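Glycoside Hydrolase (Bacteroides uniformis, PDB 5T99) is a family 2 glycoside hydrolase that probably removes beta-linked galactose from agarose-derived sugars and binds the galactose mimic galacto-isofagomine in its active-site pocket. Local coordinates at residues 497-502 and 585-590; 596-601 and 612-617. All coordinates share one frame; numbering follows the deposited sequence.

Contact 1: 497-502 and 585-590; sequences SCTSSR and SYFGAV. With GIF (D-galacto-isofagomine), chain C.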
# COMPACT_ATOMS: atom_id res chain seq x y z
N SER A 497 11.48 8.03 11.08
CA SER A 497 10.54 7.82 12.21
C SER A 497 10.25 9.10 13.04
O SER A 497 9.84 9.02 14.19
CB SER A 497 10.97 6.64 13.11
OG SER A 497 10.29 5.46 12.74
N CYS A 498 10.42 10.26 12.40
CA CYS A 498 10.01 11.54 12.94
C CYS A 498 8.49 11.50 13.07
O CYS A 498 7.79 10.90 12.24
CB CYS A 498 10.44 12.66 11.99
SG CYS A 498 10.21 14.35 12.58
N THR A 499 7.98 12.11 14.13
CA THR A 499 6.55 12.12 14.42
C THR A 499 6.01 13.55 14.41
O THR A 499 6.73 14.50 14.76
CB THR A 499 6.27 11.47 15.78
OG1 THR A 499 7.08 12.09 16.79
CG2 THR A 499 6.61 10.00 15.73
N SER A 500 4.75 13.67 14.03
CA SER A 500 4.03 14.94 14.08
C SER A 500 2.53 14.73 14.02
O SER A 500 2.06 13.68 13.56
CB SER A 500 4.48 15.87 12.95
OG SER A 500 4.27 15.29 11.68
N SER A 501 1.78 15.70 14.53
CA SER A 501 0.33 15.77 14.33
C SER A 501 0.07 16.91 13.35
O SER A 501 0.73 17.95 13.44
CB SER A 501 -0.40 16.03 15.65
OG SER A 501 -0.07 15.06 16.64
N ARG A 502 -0.85 16.70 12.41
CA ARG A 502 -1.19 17.70 11.38
C ARG A 502 -1.64 19.01 12.00
O ARG A 502 -2.56 19.01 12.81
CB ARG A 502 -2.32 17.19 10.47
CG ARG A 502 -2.63 18.11 9.29
CD ARG A 502 -3.57 17.46 8.28
NE ARG A 502 -4.80 16.99 8.91
CZ ARG A 502 -5.81 17.76 9.31
NH1 ARG A 502 -5.78 19.08 9.15
NH2 ARG A 502 -6.87 17.20 9.89
N SER A 585 -1.02 6.17 14.37
CA SER A 585 0.35 6.65 14.32
C SER A 585 0.48 8.15 14.14
O SER A 585 -0.50 8.85 13.80
CB SER A 585 1.12 5.93 13.21
OG SER A 585 0.72 6.38 11.93
N TYR A 586 1.70 8.63 14.38
CA TYR A 586 2.13 9.98 14.07
C TYR A 586 3.31 10.02 13.07
O TYR A 586 3.77 11.11 12.69
CB TYR A 586 2.57 10.67 15.36
CG TYR A 586 1.53 10.74 16.46
CD1 TYR A 586 0.80 11.91 16.70
CD2 TYR A 586 1.29 9.64 17.29
CE1 TYR A 586 -0.14 11.98 17.71
CE2 TYR A 586 0.34 9.70 18.30
CZ TYR A 586 -0.36 10.88 18.51
OH TYR A 586 -1.29 10.93 19.50
N PHE A 587 3.79 8.85 12.65
CA PHE A 587 4.98 8.74 11.79
C PHE A 587 4.74 9.22 10.35
O PHE A 587 5.68 9.56 9.64
CB PHE A 587 5.45 7.27 11.72
CG PHE A 587 5.96 6.72 13.03
CD1 PHE A 587 7.10 7.24 13.61
CD2 PHE A 587 5.33 5.64 13.64
CE1 PHE A 587 7.59 6.72 14.80
CE2 PHE A 587 5.81 5.12 14.83
CZ PHE A 587 6.94 5.66 15.42
N GLY A 588 3.48 9.21 9.92
CA GLY A 588 3.11 9.55 8.55
C GLY A 588 3.48 10.96 8.16
O GLY A 588 3.31 11.89 8.95
N ALA A 589 4.00 11.12 6.95
CA ALA A 589 4.13 12.44 6.33
C ALA A 589 2.75 13.01 5.96
O ALA A 589 2.56 14.23 5.92
CB ALA A 589 5.01 12.35 5.10
N VAL A 590 1.81 12.11 5.68
CA VAL A 590 0.43 12.44 5.39
C VAL A 590 -0.39 11.75 6.48
O VAL A 590 -0.04 10.64 6.89
CB VAL A 590 0.04 11.92 3.98
CG1 VAL A 590 -1.43 12.17 3.66
CG2 VAL A 590 0.91 12.60 2.91
C GIF C . 9.63 -1.25 12.42
N GIF C . 10.65 -0.27 12.77
O GIF C . 9.53 3.52 14.70
C1 GIF C . 8.31 -0.55 12.18
O1 GIF C . 7.74 -0.35 14.50
C2 GIF C . 7.96 0.40 13.31
O2 GIF C . 7.28 -1.54 12.05
C3 GIF C . 9.07 1.42 13.55
C4 GIF C . 10.40 0.72 13.80
C5 GIF C . 8.72 2.34 14.72

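Contact 2: 596-601 and 612-617; sequences PKDRFY and MVHILP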
# COMPACT_ATOMS: atom_id res chain seq x y z
N PRO A 596 -2.10 16.16 3.95
CA PRO A 596 -0.66 16.28 4.16
C PRO A 596 -0.33 17.10 5.42
O PRO A 596 -0.98 18.12 5.69
CB PRO A 596 -0.18 17.01 2.90
CG PRO A 596 -1.36 17.81 2.44
CD PRO A 596 -2.57 17.00 2.83
N LYS A 597 0.65 16.63 6.19
CA LYS A 597 1.22 17.42 7.28
C LYS A 597 2.28 18.28 6.65
O LYS A 597 2.56 18.16 5.45
CB LYS A 597 1.83 16.51 8.33
CG LYS A 597 0.88 15.50 8.94
CD LYS A 597 1.62 14.51 9.83
CE LYS A 597 0.72 13.33 10.21
NZ LYS A 597 1.42 12.22 10.91
N ASP A 598 2.91 19.16 7.44
CA ASP A 598 4.00 19.99 6.91
C ASP A 598 5.16 19.13 6.39
O ASP A 598 5.89 19.56 5.52
CB ASP A 598 4.53 20.95 7.97
CG ASP A 598 3.49 21.93 8.45
OD1 ASP A 598 2.88 22.63 7.61
OD2 ASP A 598 3.27 21.98 9.69
N ARG A 599 5.31 17.93 6.96
CA ARG A 599 6.36 16.98 6.60
C ARG A 599 6.31 16.57 5.13
O ARG A 599 7.36 16.44 4.49
CB ARG A 599 6.28 15.74 7.50
CG ARG A 599 7.47 14.78 7.38
CD ARG A 599 8.12 14.51 8.74
NE ARG A 599 7.13 14.19 9.78
CZ ARG A 599 6.47 13.04 9.87
NH1 ARG A 599 6.67 12.04 9.01
NH2 ARG A 599 5.58 12.88 10.86
N PHE A 600 5.10 16.36 4.62
CA PHE A 600 4.85 16.20 3.18
C PHE A 600 5.62 17.19 2.33
O PHE A 600 6.22 16.81 1.33
CB PHE A 600 3.35 16.32 2.89
CG PHE A 600 2.99 16.28 1.43
CD1 PHE A 600 2.65 15.08 0.82
CD2 PHE A 600 2.94 17.45 0.68
CE1 PHE A 600 2.28 15.05 -0.53
CE2 PHE A 600 2.57 17.43 -0.66
CZ PHE A 600 2.24 16.23 -1.26
N TYR A 601 5.60 18.46 2.74
CA TYR A 601 6.21 19.53 1.94
C TYR A 601 7.71 19.56 2.08
O TYR A 601 8.41 19.91 1.13
CB TYR A 601 5.57 20.88 2.29
CG TYR A 601 4.10 20.86 1.97
CD1 TYR A 601 3.66 21.07 0.66
CD2 TYR A 601 3.16 20.58 2.95
CE1 TYR A 601 2.30 21.02 0.34
CE2 TYR A 601 1.80 20.54 2.65
CZ TYR A 601 1.39 20.74 1.34
OH TYR A 601 0.06 20.69 1.04
N MET A 612 7.95 24.90 -5.94
CA MET A 612 6.97 24.99 -4.86
C MET A 612 7.55 25.75 -3.67
O MET A 612 8.76 26.04 -3.58
CB MET A 612 6.45 23.60 -4.44
CG MET A 612 7.52 22.59 -3.98
SD MET A 612 8.32 22.87 -2.36
CE MET A 612 6.92 22.73 -1.26
N VAL A 613 6.65 26.07 -2.76
CA VAL A 613 7.01 26.74 -1.54
C VAL A 613 5.88 26.44 -0.57
O VAL A 613 4.71 26.32 -0.97
CB VAL A 613 7.24 28.26 -1.78
CG1 VAL A 613 5.93 28.97 -2.12
CG2 VAL A 613 7.90 28.90 -0.57
N HIS A 614 6.24 26.25 0.69
CA HIS A 614 5.27 25.97 1.73
C HIS A 614 5.74 26.62 3.02
O HIS A 614 6.95 26.66 3.29
CB HIS A 614 5.09 24.46 1.90
CG HIS A 614 4.29 24.06 3.11
ND1 HIS A 614 2.92 23.92 3.07
CD2 HIS A 614 4.67 23.75 4.37
CE1 HIS A 614 2.49 23.54 4.26
NE2 HIS A 614 3.53 23.43 5.07
N ILE A 615 4.78 27.12 3.79
CA ILE A 615 5.06 27.92 4.97
C ILE A 615 4.35 27.30 6.17
O ILE A 615 3.27 26.69 6.03
CB ILE A 615 4.67 29.41 4.74
CG1 ILE A 615 5.03 30.25 5.96
CG2 ILE A 615 3.19 29.56 4.42
CD1 ILE A 615 5.04 31.74 5.69
N LEU A 616 5.01 27.41 7.32
CA LEU A 616 4.44 26.99 8.59
C LEU A 616 5.03 27.87 9.71
O LEU A 616 6.15 28.37 9.55
CB LEU A 616 4.62 25.48 8.84
CG LEU A 616 5.92 24.64 8.85
CD1 LEU A 616 6.81 24.87 7.64
CD2 LEU A 616 6.71 24.78 10.14
N PRO A 617 4.31 28.10 10.81
CA PRO A 617 3.01 27.50 11.14
C PRO A 617 1.84 28.28 10.55
O PRO A 617 2.03 29.01 9.59
CB PRO A 617 3.00 27.54 12.68
CG PRO A 617 3.80 28.74 13.00
CD PRO A 617 4.90 28.79 11.97
O HOH W 1 0.84 25.10 7.85

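Contact 1: 497-502 and 585-590
With CG turned anti to its carbonyl carbon (chi1 -66°), Phe587 carries its ring alongside Thr499 and on to Ser497, while a similar turn in Tyr586 (chi1 -58°) brings the phenol ring beside Ser500 and Ser501. Thr499 and Phe587 point the same way, and the methyl CG2 of Thr499 meets the ring obliquely, 3.5 Å from Phe587 CD1. A backbone carbonyl approaches that ring in its plane: Ser497 O lies 3.3 Å from Phe587 CE1, at the weakly positive C-H edge. Farther along, Phe587 CZ comes to 3.4 Å from O of the galacto-isofagomine, the hydroxyl of its hydroxymethyl arm. Ser497 OG is hydrogen-bonded to this same ligand O at 2.9 Å, and also to Tyr473. Both segments are loops that follow neighbouring parallel strands of the alpha/beta barrel, 490-495 and 549-552, and both reach the sugar pocket, where Glu494, His349, Arg161 and Trp530 also hydrogen-bond to the inhibitor. Replacing Phe587 by an alanine would probably deprive Thr499 CG2 and the hydroxymethyl arm of their shared ring neighbour, leaving a gap beside the arm and more freedom for it to turn. Behind the pocket the backbones are joined by a fairly straight hydrogen bond from Ser500 N to Tyr586 O (3.1 Å, 163° at the hydrogen). Thr499 CA adds a C-H...O contact to Tyr586 O at 3.4 Å. Ser500 O and Tyr586 O, two acceptors, are close; Lys597 donates to the first and weakly to the second, which probably eases their repulsion. Ser501 OG meets the edge of the phenol ring, 3.3 Å from Tyr586 CE1, while taking part in a hydrogen bond with Gln519.

Contact 2: 596-601 and 612-617
His614 is held on two sides, by the carboxylate of Asp598 at its edge and the ring of Tyr601 over one face. Its CG, anti to the backbone N (chi1 170°), carries the imidazole to the helix. Its NE2 donates to Asp598 OD1 at 2.7 Å (161° at the hydrogen), with OD1 in the imidazole plane; the oxygen is used on its anti side. The Tyr601 and His614 rings form an offset stack with nearly parallel planes (5°), centroids 3.8 Å apart and Tyr601 CD2 over the middle of the imidazole. Tyr601 CB adds a CH-pi contact to this ring. The first turn of helix 598-607 lies against the edge strand 613-616 of a three-stranded antiparallel sheet: alternate residues Met612, His614 and Leu616 face the helix, whereas Val613 and Ile615 turn to strands 687-693 and 699-706, as in a beta sandwich. Met612 CE touches the rim of the phenol ring, 4.1 Å from Tyr601 CD1, and Leu616 CB packs 3.6 Å from Asp598 OD1. Farther out, Phe600 CD2 covers the other face of the Tyr601 ring, Tyr505 and Ser522 hydrogen-bond to Asp598 OD2, fixing the carboxylate, and a water donates to Asp598 OD1 and, weakly, to Ile615 O.

In the fold
Both segments of contact 1 precede those of contact 2 in the sequence, and the two contacts lie off to one side of the chain's centre, their own centres about 13 Å apart. They touch directly: Gly588 O lies 2.7 Å from Lys597 NZ, and Phe587 O 2.7 Å from Arg599 NH1, both probable hydrogen bonds. Arg599 also reaches Ser500 OG, so the start of helix 598-607 grips both loops of contact 1. From the sugar pocket the path therefore runs through the loops after barrel strands 490-495 and 549-552 to this helix, and from its other side to strand 613-616, linking the catalytic barrel to the beta-sandwich region that follows it.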